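Local coordinates for catalase (Bacillus pumilus, PDB 4QOL), which probably catalyses the breakdown of hydrogen peroxide to water and oxygen at a buried heme, and also admits phenolic substrates to that heme for peroxidase-like reactions, at residues Asp110-Ala115 with Ala189-Met194; Asn130-Phe135 with Thr179-Asp184; Glu173-Leu178 with Asn420-Ala425. All blocks are in the same frame, centred on the assembly; numbering follows the deposited sequence.

Contact 1: residues Asp110-Ala115 with Ala189-Met194; sequences DPRGFA and ANYAEM. With HEM (protoporphyrin IX containing Fe), chain E.
Tyr191 and Met194 are the residues of 189-194 that reach 110-115, and both meet Arg112. The loop is held partly from outside: Ala189 O accepts a hydrogen bond from His242 NE2. Asn190 and Glu193 tie it from within. Asn190 turns away from 110-115 and makes an Asx motif, its OD1 taking the backbone N of Glu193 at 2.9 Å. Its ND2 donates to Glu193 OE1 on the anti side, 31° out of the carboxylate plane. In Tyr191, CG lies beside the backbone N, anti to the carbonyl carbon (chi1 -64°), and the end of its ring comes back toward Arg112. Arg112 CG meets the Tyr191 ring edge at CE1, 4.0 Å away and in the ring plane. Tyr191 OH bonds to Glu106. Glu193 carries its other oxygen, OE2, to a salt bridge with Arg225. Met194 closes the walk and meets both Arg112 and Phe114. It runs out with CG anti to the backbone N (chi1 -176°) and bends only at chi3. Met194 SD lies 3.5 Å from Arg112 CB. Met194 CE bends on to Phe114 CD2 at 3.8 Å, meeting that ring obliquely. The polar end of Arg112 is occupied on its own side: NH1 donates to Asp110 O at 2.8 Å and also to Leu108 O, while NH2 reaches Glu106 O. Gly113 has no side chain, and heme methyl CMD comes within 3.4 Å of its CA. The contact is thus an apolar layer behind the heme pocket. Phe114 stacks on Trp218 and meets Trp259 edge-to-face. Strand 113-120 pairs with strands 88-96 and 123-130 of the antiparallel sheet, and helix 242-253 packs on Asn190, Tyr191 and Ala192.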
loop_
_atom_site.group_PDB
_atom_site.type_symbol
_atom_site.label_atom_id
_atom_site.label_comp_id
_atom_site.label_asym_id
_atom_site.label_seq_id
_atom_site.Cartn_x
_atom_site.Cartn_y
_atom_site.Cartn_z
ATOM N N ASP A 110 -29.559 5.561 11.580
ATOM C CA ASP A 110 -28.120 5.587 11.990
ATOM C C ASP A 110 -27.934 6.880 12.754
ATOM O O ASP A 110 -28.547 7.880 12.396
ATOM C CB ASP A 110 -27.188 5.629 10.744
ATOM C CG ASP A 110 -26.210 4.436 10.621
ATOM O OD1 ASP A 110 -26.133 3.533 11.493
ATOM O OD2 ASP A 110 -25.598 4.296 9.478
ATOM N N PRO A 111 -26.986 6.912 13.703
ATOM C CA PRO A 111 -26.400 8.254 14.023
ATOM C C PRO A 111 -25.881 8.912 12.750
ATOM O O PRO A 111 -25.636 8.229 11.739
ATOM C CB PRO A 111 -25.277 7.925 14.960
ATOM C CG PRO A 111 -25.513 6.525 15.393
ATOM C CD PRO A 111 -26.133 5.851 14.235
ATOM N N ARG A 112 -25.824 10.222 12.761
ATOM C CA ARG A 112 -25.103 10.939 11.760
ATOM C C ARG A 112 -23.835 11.554 12.306
ATOM O O ARG A 112 -23.851 12.185 13.370
ATOM C CB ARG A 112 -25.978 12.064 11.212
ATOM C CG ARG A 112 -26.792 11.716 9.942
ATOM C CD ARG A 112 -27.640 10.475 10.058
ATOM N NE ARG A 112 -28.409 10.177 8.808
ATOM C CZ ARG A 112 -29.149 9.093 8.690
ATOM N NH1 ARG A 112 -29.242 8.248 9.686
ATOM N NH2 ARG A 112 -29.778 8.825 7.563
ATOM N N GLY A 113 -22.764 11.446 11.523
ATOM C CA GLY A 113 -21.531 12.160 11.872
ATOM C C GLY A 113 -21.622 13.628 11.603
ATOM O O GLY A 113 -22.275 14.065 10.658
ATOM N N PHE A 114 -20.893 14.361 12.400
ATOM C CA PHE A 114 -20.892 15.811 12.415
ATOM C C PHE A 114 -19.481 16.210 12.837
ATOM O O PHE A 114 -19.182 16.464 13.991
ATOM C CB PHE A 114 -21.934 16.304 13.426
ATOM C CG PHE A 114 -22.345 17.745 13.264
ATOM C CD1 PHE A 114 -21.422 18.768 13.140
ATOM C CD2 PHE A 114 -23.697 18.076 13.310
ATOM C CE1 PHE A 114 -21.831 20.099 13.025
ATOM C CE2 PHE A 114 -24.117 19.384 13.206
ATOM C CZ PHE A 114 -23.182 20.409 13.063
ATOM N N ALA A 115 -18.581 16.234 11.846
ATOM C CA ALA A 115 -17.124 16.403 12.085
ATOM C C ALA A 115 -16.665 17.777 11.633
ATOM O O ALA A 115 -16.855 18.121 10.480
ATOM C CB ALA A 115 -16.335 15.323 11.328
ATOM N N ALA A 189 -33.920 14.425 8.608
ATOM C CA ALA A 189 -34.460 14.690 7.291
ATOM C C ALA A 189 -33.355 14.940 6.273
ATOM O O ALA A 189 -33.531 14.670 5.035
ATOM C CB ALA A 189 -35.426 15.856 7.330
ATOM N N ASN A 190 -32.284 15.554 6.758
ATOM C CA ASN A 190 -31.109 15.845 5.963
ATOM C C ASN A 190 -29.986 16.336 6.956
ATOM O O ASN A 190 -30.170 16.275 8.147
ATOM C CB ASN A 190 -31.451 16.906 4.893
ATOM C CG ASN A 190 -32.022 18.169 5.495
ATOM O OD1 ASN A 190 -31.367 18.826 6.308
ATOM N ND2 ASN A 190 -33.266 18.553 5.091
ATOM N N TYR A 191 -28.838 16.731 6.438
ATOM C CA TYR A 191 -27.737 17.104 7.300
ATOM C C TYR A 191 -27.874 18.508 7.885
ATOM O O TYR A 191 -27.260 18.800 8.883
ATOM C CB TYR A 191 -26.409 17.014 6.526
ATOM C CG TYR A 191 -25.999 15.637 6.047
ATOM C CD1 TYR A 191 -26.063 14.527 6.889
ATOM C CD2 TYR A 191 -25.536 15.447 4.751
ATOM C CE1 TYR A 191 -25.648 13.270 6.457
ATOM C CE2 TYR A 191 -25.124 14.225 4.295
ATOM C CZ TYR A 191 -25.194 13.109 5.135
ATOM O OH TYR A 191 -24.795 11.892 4.667
ATOM N N ALA A 192 -28.709 19.369 7.273
ATOM C CA ALA A 192 -28.876 20.767 7.748
ATOM C C ALA A 192 -29.858 20.876 8.912
ATOM O O ALA A 192 -29.652 21.623 9.860
ATOM C CB ALA A 192 -29.346 21.661 6.609
ATOM N N GLU A 193 -30.890 20.052 8.899
ATOM C CA GLU A 193 -31.970 20.148 9.920
ATOM C C GLU A 193 -31.744 19.103 11.002
ATOM O O GLU A 193 -32.551 18.192 11.231
ATOM C CB GLU A 193 -33.330 19.959 9.222
ATOM C CG GLU A 193 -33.665 21.068 8.229
ATOM C CD GLU A 193 -34.993 20.846 7.519
ATOM O OE1 GLU A 193 -35.004 20.479 6.313
ATOM O OE2 GLU A 193 -36.028 21.048 8.161
ATOM N N MET A 194 -30.566 19.193 11.626
ATOM C CA MET A 194 -30.001 18.118 12.414
ATOM C C MET A 194 -29.188 18.701 13.557
ATOM O O MET A 194 -28.533 19.729 13.379
ATOM C CB MET A 194 -29.063 17.322 11.495
ATOM C CG MET A 194 -28.455 16.116 12.088
ATOM S SD MET A 194 -27.418 15.198 10.891
ATOM C CE MET A 194 -25.886 16.127 10.877
HETATM C CHA HEM E . -15.071 8.010 11.625
HETATM C CHB HEM E . -13.292 4.999 14.987
HETATM C CHC HEM E . -16.730 6.669 18.179
HETATM C CHD HEM E . -17.890 10.091 14.951
HETATM C C1A HEM E . -14.324 7.028 12.256
HETATM C C2A HEM E . -13.292 6.245 11.645
HETATM C C3A HEM E . -12.794 5.405 12.592
HETATM C C4A HEM E . -13.504 5.664 13.779
HETATM C CMA HEM E . -11.658 4.424 12.564
HETATM C CAA HEM E . -12.842 6.401 10.228
HETATM C CBA HEM E . -12.089 7.747 10.172
HETATM C CGA HEM E . -11.419 7.959 8.866
HETATM O O1A HEM E . -10.997 9.104 8.605
HETATM O O2A HEM E . -11.182 7.004 8.092
HETATM C C1B HEM E . -14.125 5.218 16.120
HETATM C C2B HEM E . -13.949 4.490 17.339
HETATM C C3B HEM E . -14.899 4.921 18.228
HETATM C C4B HEM E . -15.657 5.991 17.563
HETATM C CMB HEM E . -12.887 3.445 17.565
HETATM C CAB HEM E . -15.126 4.521 19.618
HETATM C CBB HEM E . -14.176 3.839 20.262
HETATM C C1C HEM E . -17.342 7.762 17.567
HETATM C C2C HEM E . -18.092 8.695 18.246
HETATM C C3C HEM E . -18.438 9.641 17.332
HETATM C C4C HEM E . -17.831 9.337 16.092
HETATM C CMC HEM E . -18.506 8.566 19.697
HETATM C CAC HEM E . -19.126 10.855 17.615
HETATM C CBC HEM E . -19.022 11.343 18.840
HETATM C C1D HEM E . -17.183 9.751 13.788
HETATM C C2D HEM E . -17.332 10.525 12.556
HETATM C C3D HEM E . -16.584 9.951 11.608
HETATM C C4D HEM E . -15.957 8.818 12.280
HETATM C CMD HEM E . -18.220 11.730 12.453
HETATM C CAD HEM E . -16.394 10.391 10.178
HETATM C CBD HEM E . -15.344 11.524 10.212
HETATM C CGD HEM E . -15.217 11.951 8.779
HETATM O O1D HEM E . -16.056 12.738 8.356
HETATM O O2D HEM E . -14.292 11.524 8.037
HETATM N NA HEM E . -14.435 6.681 13.606
HETATM N NB HEM E . -15.140 6.078 16.326
HETATM N NC HEM E . -17.121 8.190 16.276
HETATM N ND HEM E . -16.350 8.734 13.595
HETATM FE FE HEM E . -15.774 7.460 14.910
#

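Contact 2: residues Asn130-Phe135 with Thr179-Asp184. With HEM (protoporphyrin IX containing Fe), chain E.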
loop_
_atom_site.group_PDB
_atom_site.type_symbol
_atom_site.label_atom_id
_atom_site.label_comp_id
_atom_site.label_asym_id
_atom_site.label_seq_id
_atom_site.Cartn_x
_atom_site.Cartn_y
_atom_site.Cartn_z
ATOM N N ASN A 130 -21.208 13.604 16.617
ATOM C CA ASN A 130 -22.367 13.000 15.971
ATOM C C ASN A 130 -23.582 13.856 16.250
ATOM O O ASN A 130 -23.529 14.705 17.159
ATOM C CB ASN A 130 -22.654 11.576 16.536
ATOM C CG ASN A 130 -21.908 10.459 15.849
ATOM O OD1 ASN A 130 -21.367 10.578 14.744
ATOM N ND2 ASN A 130 -21.965 9.280 16.495
ATOM N N ASN A 131 -24.677 13.635 15.588
ATOM C CA ASN A 131 -25.951 14.325 15.970
ATOM C C ASN A 131 -26.434 13.938 17.346
ATOM O O ASN A 131 -26.662 14.812 18.198
ATOM C CB ASN A 131 -27.069 14.142 14.912
ATOM C CG ASN A 131 -27.563 12.709 14.777
ATOM O OD1 ASN A 131 -26.793 11.769 14.911
ATOM N ND2 ASN A 131 -28.860 12.554 14.451
ATOM N N LEU A 132 -26.580 12.632 17.607
ATOM C CA LEU A 132 -27.034 12.213 18.902
ATOM C C LEU A 132 -25.937 12.475 19.985
ATOM O O LEU A 132 -24.755 12.310 19.728
ATOM C CB LEU A 132 -27.429 10.731 18.896
ATOM C CG LEU A 132 -28.371 10.355 17.771
ATOM C CD1 LEU A 132 -28.653 8.869 17.809
ATOM C CD2 LEU A 132 -29.696 11.119 17.855
ATOM N N PRO A 133 -26.355 12.759 21.207
ATOM C CA PRO A 133 -25.371 13.261 22.198
ATOM C C PRO A 133 -24.721 12.237 23.123
ATOM O O PRO A 133 -23.851 12.653 24.012
ATOM C CB PRO A 133 -26.194 14.242 23.054
ATOM C CG PRO A 133 -27.536 13.626 23.048
ATOM C CD PRO A 133 -27.712 13.097 21.625
ATOM N N ILE A 134 -25.059 10.976 22.940
ATOM C CA ILE A 134 -24.499 9.854 23.686
ATOM C C ILE A 134 -24.064 8.760 22.758
ATOM O O ILE A 134 -24.196 8.870 21.552
ATOM C CB ILE A 134 -25.490 9.296 24.702
ATOM C CG1 ILE A 134 -26.802 8.958 24.020
ATOM C CG2 ILE A 134 -25.775 10.313 25.782
ATOM C CD1 ILE A 134 -27.679 8.156 24.877
ATOM N N PHE A 135 -23.519 7.684 23.308
ATOM C CA PHE A 135 -23.121 6.558 22.515
ATOM C C PHE A 135 -23.618 5.231 23.085
ATOM O O PHE A 135 -24.087 5.163 24.212
ATOM C CB PHE A 135 -21.580 6.526 22.344
ATOM C CG PHE A 135 -21.141 6.013 21.047
ATOM C CD1 PHE A 135 -21.489 6.661 19.895
ATOM C CD2 PHE A 135 -20.367 4.868 20.949
ATOM C CE1 PHE A 135 -21.142 6.173 18.648
ATOM C CE2 PHE A 135 -19.963 4.376 19.720
ATOM C CZ PHE A 135 -20.298 5.059 18.567
ATOM N N THR A 179 -32.670 4.281 22.917
ATOM C CA THR A 179 -33.865 5.092 23.156
ATOM C C THR A 179 -33.914 6.416 22.359
ATOM O O THR A 179 -35.016 6.913 22.047
ATOM C CB THR A 179 -34.024 5.357 24.673
ATOM O OG1 THR A 179 -34.059 4.083 25.348
ATOM C CG2 THR A 179 -35.255 6.163 24.996
ATOM N N TRP A 180 -32.737 6.953 21.983
ATOM C CA TRP A 180 -32.660 8.029 21.015
ATOM C C TRP A 180 -32.688 7.568 19.561
ATOM O O TRP A 180 -33.401 8.128 18.764
ATOM C CB TRP A 180 -31.332 8.842 21.221
ATOM C CG TRP A 180 -31.239 9.685 22.378
ATOM C CD1 TRP A 180 -31.071 9.297 23.690
ATOM C CD2 TRP A 180 -31.205 11.119 22.394
ATOM N NE1 TRP A 180 -30.926 10.361 24.455
ATOM C CE2 TRP A 180 -31.040 11.504 23.715
ATOM C CE3 TRP A 180 -31.360 12.101 21.430
ATOM C CZ2 TRP A 180 -30.967 12.853 24.120
ATOM C CZ3 TRP A 180 -31.296 13.448 21.845
ATOM C CH2 TRP A 180 -31.104 13.792 23.148
ATOM N N LEU A 181 -31.879 6.557 19.254
ATOM C CA LEU A 181 -31.724 6.045 17.884
ATOM C C LEU A 181 -33.033 5.514 17.306
ATOM O O LEU A 181 -33.241 5.611 16.083
ATOM C CB LEU A 181 -30.699 4.934 17.864
ATOM C CG LEU A 181 -30.308 4.425 16.476
ATOM C CD1 LEU A 181 -29.776 5.519 15.560
ATOM C CD2 LEU A 181 -29.268 3.286 16.614
ATOM N N PHE A 182 -33.931 4.957 18.157
ATOM C CA PHE A 182 -35.182 4.429 17.588
ATOM C C PHE A 182 -36.343 5.400 17.761
ATOM O O PHE A 182 -37.455 5.079 17.380
ATOM C CB PHE A 182 -35.466 3.025 18.121
ATOM C CG PHE A 182 -34.635 1.996 17.490
ATOM C CD1 PHE A 182 -35.052 1.393 16.323
ATOM C CD2 PHE A 182 -33.395 1.668 17.985
ATOM C CE1 PHE A 182 -34.263 0.467 15.683
ATOM C CE2 PHE A 182 -32.608 0.697 17.349
ATOM C CZ PHE A 182 -33.058 0.076 16.226
ATOM N N SER A 183 -36.071 6.610 18.270
ATOM C CA SER A 183 -36.976 7.777 17.969
ATOM C C SER A 183 -36.858 8.128 16.519
ATOM O O SER A 183 -36.019 7.552 15.792
ATOM C CB SER A 183 -36.670 9.007 18.814
ATOM O OG SER A 183 -35.528 9.728 18.355
ATOM N N ASP A 184 -37.688 9.021 16.023
ATOM C CA ASP A 184 -37.530 9.330 14.616
ATOM C C ASP A 184 -36.225 10.112 14.378
ATOM O O ASP A 184 -35.813 10.322 13.218
ATOM C CB ASP A 184 -38.735 10.080 14.045
ATOM C CG ASP A 184 -39.994 9.155 13.851
ATOM O OD1 ASP A 184 -39.883 7.911 13.672
ATOM O OD2 ASP A 184 -41.090 9.752 13.791
HETATM C CHA HEM E . -15.071 8.010 11.625
HETATM C CHB HEM E . -13.292 4.999 14.987
HETATM C CHC HEM E . -16.730 6.669 18.179
HETATM C CHD HEM E . -17.890 10.091 14.951
HETATM C C1A HEM E . -14.324 7.028 12.256
HETATM C C2A HEM E . -13.292 6.245 11.645
HETATM C C3A HEM E . -12.794 5.405 12.592
HETATM C C4A HEM E . -13.504 5.664 13.779
HETATM C CMA HEM E . -11.658 4.424 12.564
HETATM C CAA HEM E . -12.842 6.401 10.228
HETATM C CBA HEM E . -12.089 7.747 10.172
HETATM C CGA HEM E . -11.419 7.959 8.866
HETATM O O1A HEM E . -10.997 9.104 8.605
HETATM O O2A HEM E . -11.182 7.004 8.092
HETATM C C1B HEM E . -14.125 5.218 16.120
HETATM C C2B HEM E . -13.949 4.490 17.339
HETATM C C3B HEM E . -14.899 4.921 18.228
HETATM C C4B HEM E . -15.657 5.991 17.563
HETATM C CMB HEM E . -12.887 3.445 17.565
HETATM C CAB HEM E . -15.126 4.521 19.618
HETATM C CBB HEM E . -14.176 3.839 20.262
HETATM C C1C HEM E . -17.342 7.762 17.567
HETATM C C2C HEM E . -18.092 8.695 18.246
HETATM C C3C HEM E . -18.438 9.641 17.332
HETATM C C4C HEM E . -17.831 9.337 16.092
HETATM C CMC HEM E . -18.506 8.566 19.697
HETATM C CAC HEM E . -19.126 10.855 17.615
HETATM C CBC HEM E . -19.022 11.343 18.840
HETATM C C1D HEM E . -17.183 9.751 13.788
HETATM C C2D HEM E . -17.332 10.525 12.556
HETATM C C3D HEM E . -16.584 9.951 11.608
HETATM C C4D HEM E . -15.957 8.818 12.280
HETATM C CMD HEM E . -18.220 11.730 12.453
HETATM C CAD HEM E . -16.394 10.391 10.178
HETATM C CBD HEM E . -15.344 11.524 10.212
HETATM C CGD HEM E . -15.217 11.951 8.779
HETATM O O1D HEM E . -16.056 12.738 8.356
HETATM O O2D HEM E . -14.292 11.524 8.037
HETATM N NA HEM E . -14.435 6.681 13.606
HETATM N NB HEM E . -15.140 6.078 16.326
HETATM N NC HEM E . -17.121 8.190 16.276
HETATM N ND HEM E . -16.350 8.734 13.595
HETATM FE FE HEM E . -15.774 7.460 14.910
#
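Trp180 lays one face of its indole against Pro133 and Ile134. Its CB points toward 130-135, and with CG anti to the carbonyl carbon (chi1 -72°) the ring turns one face to that loop. From CB outward, the five-membered ring comes first. There Trp180 CD1 lies 3.8 Å from Ile134 CD1, and Trp180 NE1 is next to the same methyl. On the six-membered ring, Trp180 CE3 has Leu132 CD2 at 4.1 Å, approaching obliquely. Further out the proline takes over. Pro133 CD makes a CH-pi contact, 3.7 Å from the centroid of the Trp180 six-membered ring and 14° off the normal. At the far end Trp180 CH2 meets Pro133 CG at 3.6 Å. Leu132 also sends its other methyl, CD1, to Leu181 CD1 at 4.2 Å. The loop has a second duty: the Phe135 ring sets one face against heme methyl CMC, and CMC lies 3.5 Å from Phe135 CD1. Trp180 therefore backs a loop that lines the heme pocket. The loop runs from strand 123-130 to helix 143-150, which touches Phe135. Helix 175-181 ends here, with Lys428 of helix 423-431 making a cation-pi contact to Trp180.

Contact 3: residues Glu173-Leu178 with Asn420-Ala425; sequences ESTHML and NDFKQA
This is a partly buried helix-to-helix junction of the catalase fold, joining the N-terminal end of the 175-181 helix region, in the heme-bearing part, to the start of helix 423-431 in the C-terminal helical region. His176 carries the end of the contact next to Gln424 and Ala425. CG stands anti to the backbone N (chi1 -167°), which puts one ring face under Gln424 CB. That is a CH-pi contact, with Gln424 CB 3.8 Å from the His176 centroid. The amide plane of Gln424 is nearly perpendicular to that ring, and its OE1 bonds to Thr284 N. His176 ND1 bonds to Thr282 O. With an alanine here, Thr282 O would probably lose its mate and a gap would open under Gln424 CB. Ala425 fits against the backbone, its CB 3.7 Å from His176 CA. Its CB also meets Thr175 CG2, while Thr175 OG1 keeps a bond to Pro172 O. At the outer end two acids come close, Glu173 OE1 lying 4.4 Å from Asp421 OD2. Water 2 donates to OD2 and, weakly, to OE1. Arg138 makes a salt bridge to Asp421 OD1, which probably offsets some of the repulsion between the acids. Water 1 joins the backbones: it accepts from His176 N and lies near Glu173 O. The same water 1 is 2.6 Å from Asp421 O.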
loop_
_atom_site.group_PDB
_atom_site.type_symbol
_atom_site.label_atom_id
_atom_site.label_comp_id
_atom_site.label_asym_id
_atom_site.label_seq_id
_atom_site.Cartn_x
_atom_site.Cartn_y
_atom_site.Cartn_z
ATOM N N GLU A 173 -25.470 -0.971 28.833
ATOM C CA GLU A 173 -25.176 0.451 28.747
ATOM C C GLU A 173 -25.659 1.136 27.440
ATOM O O GLU A 173 -25.682 2.379 27.373
ATOM C CB GLU A 173 -23.677 0.690 28.980
ATOM C CG GLU A 173 -22.746 0.096 27.925
ATOM C CD GLU A 173 -22.187 -1.231 28.384
ATOM O OE1 GLU A 173 -22.985 -2.122 28.856
ATOM O OE2 GLU A 173 -20.972 -1.434 28.241
ATOM N N SER A 174 -26.031 0.325 26.441
ATOM C CA SER A 174 -26.546 0.814 25.170
ATOM C C SER A 174 -27.995 1.313 25.237
ATOM O O SER A 174 -28.504 1.919 24.301
ATOM C CB SER A 174 -26.490 -0.318 24.115
ATOM O OG SER A 174 -27.352 -1.451 24.424
ATOM N N THR A 175 -28.658 1.090 26.377
ATOM C CA THR A 175 -30.106 1.324 26.467
ATOM C C THR A 175 -30.481 2.803 26.236
ATOM O O THR A 175 -31.479 3.111 25.539
ATOM C CB THR A 175 -30.625 0.851 27.854
ATOM O OG1 THR A 175 -30.254 -0.517 28.060
ATOM C CG2 THR A 175 -32.064 0.963 27.937
ATOM N N HIS A 176 -29.734 3.729 26.827
ATOM C CA HIS A 176 -29.981 5.140 26.571
ATOM C C HIS A 176 -29.838 5.488 25.068
ATOM O O HIS A 176 -30.748 6.090 24.478
ATOM C CB HIS A 176 -29.073 6.003 27.464
ATOM C CG HIS A 176 -29.452 7.455 27.502
ATOM N ND1 HIS A 176 -28.609 8.425 28.036
ATOM C CD2 HIS A 176 -30.580 8.100 27.128
ATOM C CE1 HIS A 176 -29.188 9.603 27.927
ATOM N NE2 HIS A 176 -30.384 9.433 27.373
ATOM N N MET A 177 -28.741 5.069 24.434
ATOM C CA MET A 177 -28.568 5.350 23.046
ATOM C C MET A 177 -29.701 4.832 22.177
ATOM O O MET A 177 -30.168 5.524 21.259
ATOM C CB MET A 177 -27.246 4.803 22.541
ATOM C CG MET A 177 -27.003 5.063 21.070
ATOM S SD MET A 177 -26.638 6.808 20.812
ATOM C CE MET A 177 -25.755 6.743 19.235
ATOM N N LEU A 178 -30.083 3.607 22.437
ATOM C CA LEU A 178 -31.109 2.975 21.593
ATOM C C LEU A 178 -32.453 3.697 21.744
ATOM O O LEU A 178 -33.290 3.793 20.834
ATOM C CB LEU A 178 -31.249 1.535 21.953
ATOM C CG LEU A 178 -29.996 0.711 21.666
ATOM C CD1 LEU A 178 -30.144 -0.699 22.219
ATOM C CD2 LEU A 178 -29.782 0.624 20.166
ATOM N N ASN A 420 -24.948 2.851 36.122
ATOM C CA ASN A 420 -26.317 3.401 36.067
ATOM C C ASN A 420 -26.910 3.321 34.662
ATOM O O ASN A 420 -27.273 4.356 34.072
ATOM C CB ASN A 420 -26.315 4.888 36.548
ATOM C CG ASN A 420 -27.608 5.300 37.274
ATOM O OD1 ASN A 420 -27.676 6.336 38.010
ATOM N ND2 ASN A 420 -28.629 4.548 37.053
ATOM N N ASP A 421 -27.105 2.085 34.160
ATOM C CA ASP A 421 -27.340 1.852 32.707
ATOM C C ASP A 421 -28.734 2.200 32.252
ATOM O O ASP A 421 -28.926 2.358 31.060
ATOM C CB ASP A 421 -27.065 0.385 32.320
ATOM C CG ASP A 421 -25.593 0.017 32.384
ATOM O OD1 ASP A 421 -24.718 0.915 32.253
ATOM O OD2 ASP A 421 -25.313 -1.190 32.524
ATOM N N PHE A 422 -29.689 2.350 33.188
ATOM C CA PHE A 422 -31.121 2.498 32.832
ATOM C C PHE A 422 -31.801 3.819 33.154
ATOM O O PHE A 422 -32.797 4.160 32.531
ATOM C CB PHE A 422 -31.934 1.328 33.375
ATOM C CG PHE A 422 -31.341 0.017 33.090
ATOM C CD1 PHE A 422 -31.413 -0.512 31.812
ATOM C CD2 PHE A 422 -30.635 -0.696 34.049
ATOM C CE1 PHE A 422 -30.878 -1.733 31.519
ATOM C CE2 PHE A 422 -30.037 -1.914 33.740
ATOM C CZ PHE A 422 -30.149 -2.429 32.448
ATOM N N LYS A 423 -31.262 4.588 34.103
ATOM C CA LYS A 423 -31.953 5.742 34.563
ATOM C C LYS A 423 -32.212 6.805 33.512
ATOM O O LYS A 423 -33.328 7.256 33.354
ATOM C CB LYS A 423 -31.218 6.358 35.771
ATOM C CG LYS A 423 -31.937 7.584 36.285
ATOM C CD LYS A 423 -31.426 8.046 37.652
ATOM C CE LYS A 423 -31.779 9.508 37.855
ATOM N NZ LYS A 423 -31.349 9.996 39.200
ATOM N N GLN A 424 -31.161 7.243 32.815
ATOM C CA GLN A 424 -31.356 8.284 31.810
ATOM C C GLN A 424 -32.187 7.834 30.622
ATOM O O GLN A 424 -32.846 8.668 30.000
ATOM C CB GLN A 424 -29.981 8.806 31.343
ATOM C CG GLN A 424 -29.244 9.559 32.432
ATOM C CD GLN A 424 -28.152 10.438 31.886
ATOM O OE1 GLN A 424 -27.825 10.378 30.702
ATOM N NE2 GLN A 424 -27.618 11.359 32.737
ATOM N N ALA A 425 -32.156 6.544 30.271
ATOM C CA ALA A 425 -33.023 6.006 29.210
ATOM C C ALA A 425 -34.487 6.204 29.616
ATOM O O ALA A 425 -35.299 6.551 28.774
ATOM C CB ALA A 425 -32.746 4.558 28.963
HETATM O O HOH W 1 -27.785 3.401 28.927
HETATM O O HOH W 2 -22.832 -1.731 32.087
HETATM O O HOH W 3 -25.095 3.178 30.714
HETATM O O HOH W 4 -31.938 11.666 28.912
#

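In the fold
The three contacts lie roughly in a row; contacts 1 and 2 border the heme and contact 3 lies farther out. Contact 2 is the middle one, its centre about 11 Å from that of contact 1 and about 11 Å from that of contact 3. The centres of contacts 1 and 3 are about 22 Å apart. Along the chain contact 2 is nested inside the loop closed by contact 1, and contact 3 crosses both. Contacts 1 and 2 meet through Arg112 O and Asn131 N. Contacts 2 and 3 share helix 175-181, and Ile134 packs on His176. That helix thus links the loop beside the heme to the C-terminal helices.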